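Local coordinates for protein pngf-ii (Elizabethkingia meningoseptica, PDB 4R4X) that removes N-linked glycans from glycoproteins as a peptide:N-glycosidase, probably hydrolysing the amide link between asparagine and the innermost N-acetylglucosamine, at residues V287-D292 with F378-F383; I253-R258 with P295-M300; E407-L412 with A506-I511. One frame throughout, in Å; residues are numbered along the deposited sequence. Where two conformers were deposited one is given.

Contact 1: residues V287-D292 with F378-F383; sequences VALTPD and FVLPVF
One methyl of Leu289, CD1, sits against CG and both methyls of Leu380, the two side chains crossing at about a right angle. All three of these Leu380 carbons lie 3.9 Å from Leu289 CD1. Leu289 reaches there because its CG stands opposite the backbone N (chi1 162°), extending the side chain along strand 378-384. The same CD1 lies 3.5 Å from Pro381 O, a buried carbonyl for which the model offers no hydrogen-bond partner. The backbone fixes this placement: Leu289 N donates to Val382 O at 3.0 Å, approaching from above the carbonyl plane. Together with the single bridge between Ala288 and Phe383, this ties a loop to the outermost strand of a nine-stranded antiparallel sheet. A classic beta bulge interrupts the regular pairing here, Val382 and Phe383 both facing Gly532. Phe383 touches the loop with CA and CB, Val287 O lying 3.2 Å from Phe383 CA in a CA-H...O contact. With CG held between the backbone N and the carbonyl carbon (chi1 58°), the ring swings away from the loop, to Val530 and Tyr423 in its own sheet and Val406 in strand 406-412.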
ATOM      1  N   VAL A 287     -12.279 -23.282 -12.191  1.00 14.98           N
ATOM      2  CA  VAL A 287     -13.006 -22.039 -11.934  1.00 15.27           C
ATOM      3  C   VAL A 287     -13.869 -22.070 -10.683  1.00 15.41           C
ATOM      4  O   VAL A 287     -14.352 -21.014 -10.255  1.00 14.17           O
ATOM      5  CB  VAL A 287     -13.875 -21.604 -13.132  1.00 15.08           C
ATOM      6  CG1 VAL A 287     -12.998 -21.420 -14.340  1.00 14.68           C
ATOM      7  CG2 VAL A 287     -15.015 -22.584 -13.409  1.00 15.48           C
ATOM      8  N   ALA A 288     -14.054 -23.259 -10.108  1.00 14.89           N
ATOM      9  CA  ALA A 288     -14.923 -23.430  -8.951  1.00 15.79           C
ATOM     10  C   ALA A 288     -14.298 -24.302  -7.868  1.00 16.22           C
ATOM     11  O   ALA A 288     -13.578 -25.257  -8.157  1.00 16.17           O
ATOM     12  CB  ALA A 288     -16.256 -24.041  -9.382  1.00 16.22           C
ATOM     13  N   LEU A 289     -14.589 -23.968  -6.612  1.00 15.71           N
ATOM     14  CA  LEU A 289     -14.157 -24.778  -5.501  1.00 17.47           C
ATOM     15  C   LEU A 289     -14.786 -26.173  -5.647  1.00 17.51           C
ATOM     16  O   LEU A 289     -15.913 -26.297  -6.126  1.00 16.05           O
ATOM     17  CB  LEU A 289     -14.575 -24.106  -4.189  1.00 18.50           C
ATOM     18  CG  LEU A 289     -14.648 -24.841  -2.859  1.00 19.03           C
ATOM     19  CD1 LEU A 289     -14.743 -23.795  -1.760  1.00 19.80           C
ATOM     20  CD2 LEU A 289     -15.826 -25.793  -2.800  1.00 20.61           C
ATOM     21  N   THR A 290     -14.015 -27.206  -5.312  1.00 17.77           N
ATOM     22  CA  THR A 290     -14.565 -28.556  -5.157  1.00 18.59           C
ATOM     23  C   THR A 290     -14.032 -29.107  -3.812  1.00 18.88           C
ATOM     24  O   THR A 290     -13.199 -28.484  -3.168  1.00 18.18           O
ATOM     25  CB  THR A 290     -14.166 -29.492  -6.316  1.00 18.99           C
ATOM     26  OG1 THR A 290     -12.836 -29.941  -6.115  1.00 18.61           O
ATOM     27  CG2 THR A 290     -14.266 -28.832  -7.684  1.00 19.35           C
ATOM     28  N   PRO A 291     -14.490 -30.292  -3.400  1.00 20.08           N
ATOM     29  CA  PRO A 291     -13.949 -30.852  -2.169  1.00 20.44           C
ATOM     30  C   PRO A 291     -12.426 -31.006  -2.173  1.00 19.43           C
ATOM     31  O   PRO A 291     -11.818 -31.000  -1.111  1.00 18.24           O
ATOM     32  CB  PRO A 291     -14.647 -32.224  -2.082  1.00 20.98           C
ATOM     33  CG  PRO A 291     -15.937 -32.031  -2.802  1.00 20.62           C
ATOM     34  CD  PRO A 291     -15.555 -31.146  -3.968  1.00 20.59           C
ATOM     35  N   ASP A 292     -11.830 -31.130  -3.359  1.00 18.91           N
ATOM     36  CA  ASP A 292     -10.401 -31.370  -3.513  1.00 20.12           C
ATOM     37  C   ASP A 292      -9.612 -30.155  -4.021  1.00 18.29           C
ATOM     38  O   ASP A 292      -8.395 -30.248  -4.203  1.00 17.29           O
ATOM     39  CB  ASP A 292     -10.188 -32.528  -4.500  1.00 22.56           C
ATOM     40  CG  ASP A 292     -11.143 -33.688  -4.243  1.00 25.99           C
ATOM     41  OD1 ASP A 292     -11.019 -34.291  -3.168  1.00 28.37           O
ATOM     42  OD2 ASP A 292     -12.039 -33.951  -5.082  1.00 29.04           O
ATOM     43  N   PHE A 378     -12.400 -15.183   8.570  1.00 15.60           N
ATOM     44  CA  PHE A 378     -12.651 -16.305   7.692  1.00 15.64           C
ATOM     45  C   PHE A 378     -12.617 -15.828   6.249  1.00 15.31           C
ATOM     46  O   PHE A 378     -13.191 -14.783   5.929  1.00 14.60           O
ATOM     47  CB  PHE A 378     -14.023 -16.905   8.007  1.00 17.17           C
ATOM     48  CG  PHE A 378     -14.421 -18.060   7.120  1.00 17.89           C
ATOM     49  CD1 PHE A 378     -15.104 -17.841   5.939  1.00 17.91           C
ATOM     50  CD2 PHE A 378     -14.143 -19.377   7.497  1.00 19.75           C
ATOM     51  CE1 PHE A 378     -15.493 -18.903   5.131  1.00 18.33           C
ATOM     52  CE2 PHE A 378     -14.512 -20.434   6.685  1.00 19.92           C
ATOM     53  CZ  PHE A 378     -15.208 -20.198   5.509  1.00 18.64           C
ATOM     54  N   VAL A 379     -11.918 -16.589   5.408  1.00 14.38           N
ATOM     55  CA  VAL A 379     -11.796 -16.362   3.962  1.00 14.21           C
ATOM     56  C   VAL A 379     -11.868 -17.708   3.248  1.00 14.58           C
ATOM     57  O   VAL A 379     -11.127 -18.620   3.593  1.00 15.81           O
ATOM     58  CB  VAL A 379     -10.438 -15.704   3.619  1.00 14.15           C
ATOM     59  CG1 VAL A 379     -10.252 -15.582   2.124  1.00 13.93           C
ATOM     60  CG2 VAL A 379     -10.331 -14.332   4.270  1.00 14.05           C
ATOM     61  N   LEU A 380     -12.789 -17.841   2.287  1.00 14.46           N
ATOM     62  CA  LEU A 380     -12.926 -19.040   1.454  1.00 14.49           C
ATOM     63  C   LEU A 380     -13.124 -18.642  -0.003  1.00 14.44           C
ATOM     64  O   LEU A 380     -14.160 -18.055  -0.343  1.00 13.17           O
ATOM     65  CB  LEU A 380     -14.144 -19.858   1.869  1.00 15.04           C
ATOM     66  CG  LEU A 380     -14.331 -21.188   1.128  1.00 15.24           C
ATOM     67  CD1 LEU A 380     -13.196 -22.133   1.432  1.00 16.35           C
ATOM     68  CD2 LEU A 380     -15.654 -21.844   1.489  1.00 15.15           C
ATOM     69  N   PRO A 381     -12.146 -18.962  -0.874  1.00 14.92           N
ATOM     70  CA  PRO A 381     -12.295 -18.707  -2.307  1.00 14.75           C
ATOM     71  C   PRO A 381     -13.292 -19.694  -2.911  1.00 15.33           C
ATOM     72  O   PRO A 381     -13.089 -20.894  -2.782  1.00 15.17           O
ATOM     73  CB  PRO A 381     -10.900 -18.977  -2.870  1.00 14.95           C
ATOM     74  CG  PRO A 381     -10.257 -19.914  -1.899  1.00 15.13           C
ATOM     75  CD  PRO A 381     -10.846 -19.576  -0.540  1.00 14.80           C
ATOM     76  N   VAL A 382     -14.358 -19.198  -3.533  1.00 14.71           N
ATOM     77  CA  VAL A 382     -15.440 -20.061  -4.012  1.00 15.10           C
ATOM     78  C   VAL A 382     -15.450 -20.211  -5.527  1.00 14.02           C
ATOM     79  O   VAL A 382     -15.724 -21.286  -6.031  1.00 13.93           O
ATOM     80  CB  VAL A 382     -16.818 -19.628  -3.469  1.00 16.41           C
ATOM     81  CG1 VAL A 382     -16.902 -19.904  -1.975  1.00 16.94           C
ATOM     82  CG2 VAL A 382     -17.094 -18.169  -3.717  1.00 17.40           C
ATOM     83  N   PHE A 383     -15.104 -19.149  -6.258  1.00 13.40           N
ATOM     84  CA  PHE A 383     -14.959 -19.261  -7.697  1.00 12.64           C
ATOM     85  C   PHE A 383     -14.000 -18.220  -8.234  1.00 12.66           C
ATOM     86  O   PHE A 383     -13.739 -17.190  -7.601  1.00 12.94           O
ATOM     87  CB  PHE A 383     -16.303 -19.159  -8.433  1.00 12.81           C
ATOM     88  CG  PHE A 383     -17.056 -17.885  -8.182  1.00 12.73           C
ATOM     89  CD1 PHE A 383     -16.879 -16.789  -8.991  1.00 13.26           C
ATOM     90  CD2 PHE A 383     -18.017 -17.824  -7.181  1.00 13.40           C
ATOM     91  CE1 PHE A 383     -17.576 -15.615  -8.756  1.00 13.21           C
ATOM     92  CE2 PHE A 383     -18.741 -16.664  -6.949  1.00 13.35           C
ATOM     93  CZ  PHE A 383     -18.510 -15.556  -7.736  1.00 13.92           C
TER

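Contact 2: residues I253-R258 with P295-M300; sequences IIPQER and PFIELM
Ile253 and Ile297 are joined first by their backbones, each amide donating to the other's carbonyl. Ile253 N to Ile297 O measures 2.9 Å and points nearly straight down the C=O bond; Ile297 N to Ile253 O, at 3.0 Å, arrives tilted from the carbonyl plane. Apolar contacts follow. Ile253 and Ile297 project from one face of the sheet, side by side. A chi1 of 60° sets CG1 of Ile253 between its backbone N and carbonyl carbon, 3.8 Å from CB of Ile297. CG2, beside the backbone N, meets CD1 of Leu299 at 3.8 Å, these side chains crossing at about a right angle. Pro255 adds its CG, 3.8 Å from CD1 of Ile297. Carbon-to-carbonyl contacts form a third group. Pro255 CD rests 3.5 Å from Pro295 O, a buried oxygen lacking a hydrogen-bonding partner in the model, and Phe296 CB lies 3.4 Å from Ile253 O. That oxygen lies at the edge of the Phe296 ring, near its plane, and the ring meets Phe252 edge-to-face. One antiparallel hydrogen-bonded pair thus closes the ladder between strands 248-253 and 297-303 of the nine-stranded sheet, beside the classic beta bulge that Leu299 and Met300 make opposite Val251.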
ATOM      1  N   ILE A 253      -2.817 -14.727  -5.433  1.00 14.36           N
ATOM      2  CA  ILE A 253      -2.203 -15.713  -4.554  1.00 14.18           C
ATOM      3  C   ILE A 253      -2.873 -17.058  -4.803  1.00 14.13           C
ATOM      4  O   ILE A 253      -3.995 -17.132  -5.341  1.00 14.13           O
ATOM      5  CB  ILE A 253      -2.259 -15.324  -3.054  1.00 14.75           C
ATOM      6  CG1 ILE A 253      -3.696 -15.150  -2.578  1.00 14.08           C
ATOM      7  CG2 ILE A 253      -1.477 -14.033  -2.805  1.00 16.14           C
ATOM      8  CD1 ILE A 253      -3.860 -14.962  -1.088  1.00 14.42           C
ATOM      9  N   ILE A 254      -2.187 -18.135  -4.405  1.00 14.40           N
ATOM     10  CA  ILE A 254      -2.669 -19.473  -4.662  1.00 14.20           C
ATOM     11  C   ILE A 254      -2.995 -20.166  -3.333  1.00 15.04           C
ATOM     12  O   ILE A 254      -2.075 -20.578  -2.603  1.00 15.17           O
ATOM     13  CB  ILE A 254      -1.639 -20.293  -5.472  1.00 14.65           C
ATOM     14  CG1 ILE A 254      -1.392 -19.631  -6.826  1.00 15.15           C
ATOM     15  CG2 ILE A 254      -2.149 -21.718  -5.677  1.00 14.36           C
ATOM     16  CD1 ILE A 254      -0.281 -20.234  -7.642  1.00 15.37           C
ATOM     17  N   PRO A 255      -4.289 -20.303  -2.998  1.00 14.93           N
ATOM     18  CA  PRO A 255      -4.589 -21.097  -1.778  1.00 15.58           C
ATOM     19  C   PRO A 255      -4.299 -22.589  -1.966  1.00 15.58           C
ATOM     20  O   PRO A 255      -4.768 -23.201  -2.928  1.00 16.24           O
ATOM     21  CB  PRO A 255      -6.085 -20.869  -1.547  1.00 15.70           C
ATOM     22  CG  PRO A 255      -6.455 -19.731  -2.447  1.00 16.19           C
ATOM     23  CD  PRO A 255      -5.514 -19.768  -3.606  1.00 15.45           C
ATOM     24  N   GLN A 256      -3.540 -23.154  -1.038  1.00 16.71           N
ATOM     25  CA  GLN A 256      -3.067 -24.534  -1.142  1.00 17.47           C
ATOM     26  C   GLN A 256      -3.605 -25.416  -0.012  1.00 19.07           C
ATOM     27  O   GLN A 256      -3.036 -26.488   0.271  1.00 19.70           O
ATOM     28  CB  GLN A 256      -1.542 -24.546  -1.156  1.00 17.97           C
ATOM     29  CG  GLN A 256      -0.958 -24.012  -2.459  1.00 18.77           C
ATOM     30  CD  GLN A 256       0.546 -24.210  -2.527  1.00 20.29           C
ATOM     31  OE1 GLN A 256       1.039 -25.111  -3.211  1.00 22.39           O
ATOM     32  NE2 GLN A 256       1.273 -23.400  -1.791  1.00 19.67           N
ATOM     33  N   GLU A 257      -4.706 -24.984   0.603  1.00 19.42           N
ATOM     34  CA  GLU A 257      -5.332 -25.715   1.716  1.00 21.49           C
ATOM     35  C   GLU A 257      -5.980 -27.047   1.315  1.00 20.99           C
ATOM     36  O   GLU A 257      -6.208 -27.885   2.167  1.00 22.79           O
ATOM     37  CB  GLU A 257      -6.387 -24.864   2.423  1.00 22.72           C
ATOM     38  CG  GLU A 257      -5.841 -23.734   3.287  1.00 24.73           C
ATOM     39  CD  GLU A 257      -5.258 -22.564   2.483  1.00 26.06           C
ATOM     40  OE1 GLU A 257      -4.304 -21.914   2.971  1.00 27.59           O
ATOM     41  OE2 GLU A 257      -5.721 -22.312   1.349  1.00 24.89           O
ATOM     42  N   ARG A 258      -6.308 -27.244   0.046  1.00 20.05           N
ATOM     43  CA  ARG A 258      -6.885 -28.512  -0.394  1.00 19.23           C
ATOM     44  C   ARG A 258      -5.893 -29.279  -1.242  1.00 20.05           C
ATOM     45  O   ARG A 258      -4.811 -28.761  -1.555  1.00 20.40           O
ATOM     46  CB  ARG A 258      -8.217 -28.255  -1.097  1.00 19.26           C
ATOM     47  CG  ARG A 258      -9.217 -27.678  -0.109  1.00 18.48           C
ATOM     48  CD  ARG A 258     -10.629 -27.571  -0.628  1.00 18.39           C
ATOM     49  NE  ARG A 258     -11.465 -26.891   0.366  1.00 18.28           N
ATOM     50  CZ  ARG A 258     -12.797 -26.866   0.364  1.00 17.92           C
ATOM     51  NH1 ARG A 258     -13.498 -27.435  -0.598  1.00 18.88           N
ATOM     52  NH2 ARG A 258     -13.437 -26.246   1.338  1.00 19.38           N
ATOM     53  N   PRO A 295      -9.919 -22.455  -6.046  1.00 14.61           N
ATOM     54  CA  PRO A 295      -9.468 -21.600  -7.141  1.00 14.26           C
ATOM     55  C   PRO A 295      -8.532 -20.525  -6.605  1.00 13.72           C
ATOM     56  O   PRO A 295      -8.498 -20.307  -5.400  1.00 13.85           O
ATOM     57  CB  PRO A 295     -10.778 -20.993  -7.674  1.00 14.69           C
ATOM     58  CG  PRO A 295     -11.707 -21.000  -6.506  1.00 15.10           C
ATOM     59  CD  PRO A 295     -11.302 -22.148  -5.629  1.00 14.87           C
ATOM     60  N   PHE A 296      -7.767 -19.854  -7.466  1.00 13.40           N
ATOM     61  CA  PHE A 296      -6.874 -18.815  -6.964  1.00 12.78           C
ATOM     62  C   PHE A 296      -7.651 -17.560  -6.513  1.00 13.55           C
ATOM     63  O   PHE A 296      -8.833 -17.380  -6.863  1.00 13.67           O
ATOM     64  CB  PHE A 296      -5.749 -18.488  -7.958  1.00 13.39           C
ATOM     65  CG  PHE A 296      -6.163 -17.685  -9.149  1.00 13.13           C
ATOM     66  CD1 PHE A 296      -6.107 -16.296  -9.118  1.00 14.46           C
ATOM     67  CD2 PHE A 296      -6.573 -18.305 -10.324  1.00 13.62           C
ATOM     68  CE1 PHE A 296      -6.470 -15.545 -10.223  1.00 14.16           C
ATOM     69  CE2 PHE A 296      -6.921 -17.562 -11.446  1.00 13.55           C
ATOM     70  CZ  PHE A 296      -6.866 -16.171 -11.398  1.00 13.99           C
ATOM     71  N   ILE A 297      -6.989 -16.748  -5.692  1.00 13.01           N
ATOM     72  CA  ILE A 297      -7.537 -15.482  -5.200  1.00 13.62           C
ATOM     73  C   ILE A 297      -6.843 -14.332  -5.913  1.00 13.94           C
ATOM     74  O   ILE A 297      -5.584 -14.252  -5.930  1.00 13.54           O
ATOM     75  CB  ILE A 297      -7.357 -15.378  -3.692  1.00 13.75           C
ATOM     76  CG1 ILE A 297      -8.303 -16.387  -3.024  1.00 13.99           C
ATOM     77  CG2 ILE A 297      -7.617 -13.965  -3.132  1.00 14.01           C
ATOM     78  CD1 ILE A 297      -8.113 -16.474  -1.548  1.00 15.09           C
ATOM     79  N   GLU A 298      -7.663 -13.440  -6.466  1.00 13.52           N
ATOM     80  CA  GLU A 298      -7.182 -12.171  -7.045  1.00 13.92           C
ATOM     81  C   GLU A 298      -6.963 -11.131  -5.957  1.00 13.16           C
ATOM     82  O   GLU A 298      -7.933 -10.644  -5.344  1.00 12.91           O
ATOM     83  CB  GLU A 298      -8.207 -11.607  -8.034  1.00 15.07           C
ATOM     84  CG  GLU A 298      -8.547 -12.537  -9.137  1.00 16.79           C
ATOM     85  CD  GLU A 298      -9.579 -11.983 -10.095  1.00 18.33           C
ATOM     86  OE1 GLU A 298     -10.619 -11.454  -9.643  1.00 19.73           O
ATOM     87  OE2 GLU A 298      -9.349 -12.092 -11.312  1.00 21.34           O
ATOM     88  N   LEU A 299      -5.712 -10.793  -5.657  1.00 12.75           N
ATOM     89  CA  LEU A 299      -5.472  -9.659  -4.745  1.00 12.47           C
ATOM     90  C   LEU A 299      -5.941  -8.348  -5.376  1.00 13.69           C
ATOM     91  O   LEU A 299      -6.531  -7.517  -4.696  1.00 14.57           O
ATOM     92  CB  LEU A 299      -3.993  -9.520  -4.381  1.00 12.47           C
ATOM     93  CG  LEU A 299      -3.312 -10.688  -3.677  1.00 12.17           C
ATOM     94  CD1 LEU A 299      -1.932 -10.231  -3.182  1.00 12.64           C
ATOM     95  CD2 LEU A 299      -4.169 -11.182  -2.498  1.00 12.57           C
HETATM   96  N   MSE A 300      -5.682  -8.188  -6.670  1.00 14.44           N
HETATM   97  CA  MSE A 300      -5.933  -6.929  -7.402  0.50 15.37           C
HETATM   98  C   MSE A 300      -6.136  -7.273  -8.851  1.00 14.44           C
HETATM   99  O   MSE A 300      -5.274  -7.888  -9.461  1.00 14.76           O
HETATM  100  CB  MSE A 300      -4.727  -5.971  -7.285  0.50 17.05           C
HETATM  101  CG  MSE A 300      -4.853  -4.695  -8.133  0.50 19.08           C
HETATM  102 SE   MSE A 300      -3.094  -3.986  -8.712  0.50 23.18          SE
HETATM  103  CE  MSE A 300      -2.063  -4.278  -7.063  0.50 21.84           C
TER

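Contact 3: residues E407-L412 with A506-I511; sequences EVDFIL and AGKHTI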
ATOM      1  N   GLU A 407     -22.012 -21.983 -10.660  1.00 17.57           N
ATOM      2  CA  GLU A 407     -22.737 -22.448  -9.485  1.00 19.04           C
ATOM      3  C   GLU A 407     -21.768 -23.270  -8.684  1.00 18.75           C
ATOM      4  O   GLU A 407     -21.119 -24.170  -9.237  1.00 18.83           O
ATOM      5  CB  GLU A 407     -23.951 -23.278  -9.914  1.00 22.63           C
ATOM      6  CG  GLU A 407     -24.733 -23.884  -8.764  1.00 27.54           C
ATOM      7  CD  GLU A 407     -26.115 -24.351  -9.206  1.00 31.31           C
ATOM      8  OE1 GLU A 407     -27.093 -24.063  -8.479  1.00 35.66           O
ATOM      9  OE2 GLU A 407     -26.214 -24.941 -10.303  1.00 31.55           O
ATOM     10  N   VAL A 408     -21.634 -22.934  -7.403  1.00 17.48           N
ATOM     11  CA  VAL A 408     -20.688 -23.583  -6.502  0.50 17.40           C
ATOM     12  C   VAL A 408     -21.402 -23.988  -5.200  1.00 17.82           C
ATOM     13  O   VAL A 408     -22.187 -23.204  -4.664  1.00 17.01           O
ATOM     14  CB  VAL A 408     -19.531 -22.613  -6.168  0.50 16.57           C
ATOM     15  CG1 VAL A 408     -18.380 -23.323  -5.478  0.50 16.12           C
ATOM     16  CG2 VAL A 408     -19.040 -21.917  -7.430  0.50 16.79           C
ATOM     17  N   ASP A 409     -21.096 -25.180  -4.698  1.00 19.35           N
ATOM     18  CA  ASP A 409     -21.595 -25.711  -3.436  1.00 21.72           C
ATOM     19  C   ASP A 409     -20.368 -25.744  -2.513  1.00 20.39           C
ATOM     20  O   ASP A 409     -19.286 -26.090  -2.965  1.00 19.36           O
ATOM     21  CB  ASP A 409     -22.146 -27.144  -3.678  1.00 26.51           C
ATOM     22  CG  ASP A 409     -22.821 -27.761  -2.456  1.00 34.76           C
ATOM     23  OD1 ASP A 409     -23.419 -27.020  -1.650  1.00 42.27           O
ATOM     24  OD2 ASP A 409     -22.798 -29.019  -2.313  1.00 42.48           O
ATOM     25  N   PHE A 410     -20.548 -25.400  -1.237  1.00 18.84           N
ATOM     26  CA  PHE A 410     -19.483 -25.465  -0.229  1.00 18.52           C
ATOM     27  C   PHE A 410     -20.090 -25.757   1.149  1.00 18.67           C
ATOM     28  O   PHE A 410     -21.299 -25.585   1.372  1.00 17.53           O
ATOM     29  CB  PHE A 410     -18.690 -24.153  -0.179  1.00 18.60           C
ATOM     30  CG  PHE A 410     -19.544 -22.941   0.034  1.00 17.60           C
ATOM     31  CD1 PHE A 410     -20.125 -22.293  -1.046  1.00 17.99           C
ATOM     32  CD2 PHE A 410     -19.793 -22.459   1.312  1.00 17.54           C
ATOM     33  CE1 PHE A 410     -20.920 -21.191  -0.863  1.00 16.77           C
ATOM     34  CE2 PHE A 410     -20.601 -21.363   1.498  1.00 17.58           C
ATOM     35  CZ  PHE A 410     -21.164 -20.729   0.405  1.00 17.54           C
ATOM     36  N   ILE A 411     -19.243 -26.170   2.074  1.00 18.53           N
ATOM     37  CA  ILE A 411     -19.695 -26.564   3.409  1.00 19.40           C
ATOM     38  C   ILE A 411     -19.064 -25.691   4.460  1.00 17.97           C
ATOM     39  O   ILE A 411     -17.841 -25.550   4.505  1.00 18.20           O
ATOM     40  CB  ILE A 411     -19.329 -28.034   3.694  1.00 21.19           C
ATOM     41  CG1 ILE A 411     -19.998 -28.946   2.668  1.00 23.43           C
ATOM     42  CG2 ILE A 411     -19.767 -28.430   5.099  1.00 22.13           C
ATOM     43  CD1 ILE A 411     -19.380 -30.333   2.574  1.00 24.75           C
ATOM     44  N   LEU A 412     -19.886 -25.072   5.298  1.00 17.16           N
ATOM     45  CA  LEU A 412     -19.372 -24.310   6.434  1.00 16.76           C
ATOM     46  C   LEU A 412     -19.436 -25.188   7.672  1.00 17.78           C
ATOM     47  O   LEU A 412     -20.469 -25.816   7.920  1.00 16.29           O
ATOM     48  CB  LEU A 412     -20.215 -23.061   6.681  1.00 16.91           C
ATOM     49  CG  LEU A 412     -20.219 -22.042   5.552  1.00 16.93           C
ATOM     50  CD1 LEU A 412     -21.188 -20.951   5.924  1.00 17.44           C
ATOM     51  CD2 LEU A 412     -18.813 -21.501   5.294  1.00 16.76           C
ATOM     52  N   ALA A 506     -23.968 -22.926   9.838  1.00 17.43           N
ATOM     53  CA  ALA A 506     -23.136 -24.072   9.485  1.00 18.17           C
ATOM     54  C   ALA A 506     -23.902 -25.049   8.560  1.00 17.50           C
ATOM     55  O   ALA A 506     -25.124 -25.169   8.638  1.00 17.43           O
ATOM     56  CB  ALA A 506     -22.660 -24.772  10.749  1.00 18.77           C
ATOM     57  N   GLY A 507     -23.190 -25.730   7.675  1.00 17.96           N
ATOM     58  CA  GLY A 507     -23.819 -26.674   6.757  1.00 18.35           C
ATOM     59  C   GLY A 507     -23.599 -26.272   5.316  1.00 19.10           C
ATOM     60  O   GLY A 507     -22.750 -25.433   5.017  1.00 18.38           O
ATOM     61  N   LYS A 508     -24.369 -26.880   4.427  1.00 19.11           N
ATOM     62  CA  LYS A 508     -24.138 -26.757   3.008  1.00 20.87           C
ATOM     63  C   LYS A 508     -24.782 -25.494   2.481  1.00 18.92           C
ATOM     64  O   LYS A 508     -25.878 -25.149   2.886  1.00 16.35           O
ATOM     65  CB  LYS A 508     -24.733 -27.957   2.267  1.00 24.90           C
ATOM     66  CG  LYS A 508     -23.878 -29.205   2.372  1.00 28.82           C
ATOM     67  CD  LYS A 508     -23.846 -30.030   1.075  1.00 32.70           C
ATOM     68  CE  LYS A 508     -22.477 -30.679   0.880  1.00 34.51           C
ATOM     69  NZ  LYS A 508     -22.547 -32.029   0.271  1.00 37.64           N
ATOM     70  N   HIS A 509     -24.104 -24.833   1.544  1.00 17.23           N
ATOM     71  CA  HIS A 509     -24.644 -23.661   0.883  1.00 16.71           C
ATOM     72  C   HIS A 509     -24.245 -23.675  -0.573  1.00 16.30           C
ATOM     73  O   HIS A 509     -23.308 -24.369  -0.968  1.00 16.69           O
ATOM     74  CB  HIS A 509     -24.132 -22.383   1.558  1.00 17.04           C
ATOM     75  CG  HIS A 509     -24.648 -22.192   2.949  1.00 18.02           C
ATOM     76  ND1 HIS A 509     -25.888 -21.645   3.219  1.00 19.54           N
ATOM     77  CD2 HIS A 509     -24.096 -22.482   4.148  1.00 18.27           C
ATOM     78  CE1 HIS A 509     -26.082 -21.620   4.522  1.00 19.35           C
ATOM     79  NE2 HIS A 509     -25.013 -22.128   5.109  1.00 20.04           N
ATOM     80  N   THR A 510     -24.977 -22.932  -1.383  1.00 15.58           N
ATOM     81  CA  THR A 510     -24.633 -22.725  -2.784  0.50 14.38           C
ATOM     82  C   THR A 510     -24.604 -21.244  -3.128  1.00 15.02           C
ATOM     83  O   THR A 510     -25.411 -20.443  -2.619  1.00 14.12           O
ATOM     84  CB  THR A 510     -25.641 -23.396  -3.726  0.50 14.09           C
ATOM     85  OG1 THR A 510     -26.926 -22.771  -3.574  0.50 13.82           O
ATOM     86  CG2 THR A 510     -25.703 -24.900  -3.470  0.50 13.60           C
ATOM     87  N   ILE A 511     -23.658 -20.848  -3.952  1.00 14.99           N
ATOM     88  CA  ILE A 511     -23.686 -19.497  -4.480  1.00 15.83           C
ATOM     89  C   ILE A 511     -23.716 -19.654  -5.986  1.00 15.42           C
ATOM     90  O   ILE A 511     -23.094 -20.571  -6.533  1.00 16.20           O
ATOM     91  CB  ILE A 511     -22.506 -18.651  -3.998  1.00 16.96           C
ATOM     92  CG1 ILE A 511     -22.707 -18.256  -2.537  1.00 17.85           C
ATOM     93  CG2 ILE A 511     -22.387 -17.376  -4.838  1.00 17.47           C
ATOM     94  CD1 ILE A 511     -21.477 -17.658  -1.847  1.00 18.60           C
TER
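A chi1 of 54° sets the CG of Phe410 between its backbone N and carbonyl carbon and brings the ring over the strand that carries His509 and Ile511. There Phe410 CZ lies 3.6 Å from His509 CB. The carbonyl O of His509 stands 3.8 Å above one ring face of Phe410, offset toward the rim, while CG1 of Ile511 lies at the ring edge, in its plane, 3.8 Å from Phe410 CE1. In His509, CG opposite the carbonyl carbon (chi1 -67°) brings the imidazole to Leu412; the two side chains cross at about a right angle, Leu412 CD1 3.7 Å from His509 CD2. Both ring nitrogens are hydrogen-bonded, NE2 with Asn505 O and ND1 with Asp447 OD2, which should fix the rotation of the imidazole. On the opposite face of the sheet the bent Lys508 chain lays CE 3.5 Å from CG1 of Ile411; its NZ makes a long salt bridge of 4.0 Å to Asp409 OD2. Six backbone bonds join the hydrogen-bonded pairs Val408-Ile511, Phe410-His509 and Leu412-Gly507, the strands running antiparallel at 148°. Strand 507-514 continues the four-stranded sheet to strand 442-446, while strand 406-412 forms one outer edge. Val408, Phe410 and Leu412 pack inward against Phe383, Val382 and Phe378 of strand 378-384, so this sheet lies over the nine-stranded one as in a beta sandwich.

Overall arrangement
Contact 1 lies between the other two, its centre 9 Å from that of contact 2 and 10 Å from that of contact 3. It joins contact 2 through a probable hydrogen bond of 2.8 Å from Arg258 NH1 to Thr290 O, and both reach the same sheet. Toward contact 3 the link is packing between layers: Leu289 CD2 approaches Asp409 O to 3.5 Å. Contacts 2 and 3 do not touch; their nearest atoms are about 5 Å apart. The segments of contacts 1 and 2 alternate along the chain, whereas contact 3 follows both. None of the six segments supplies a zinc ligand.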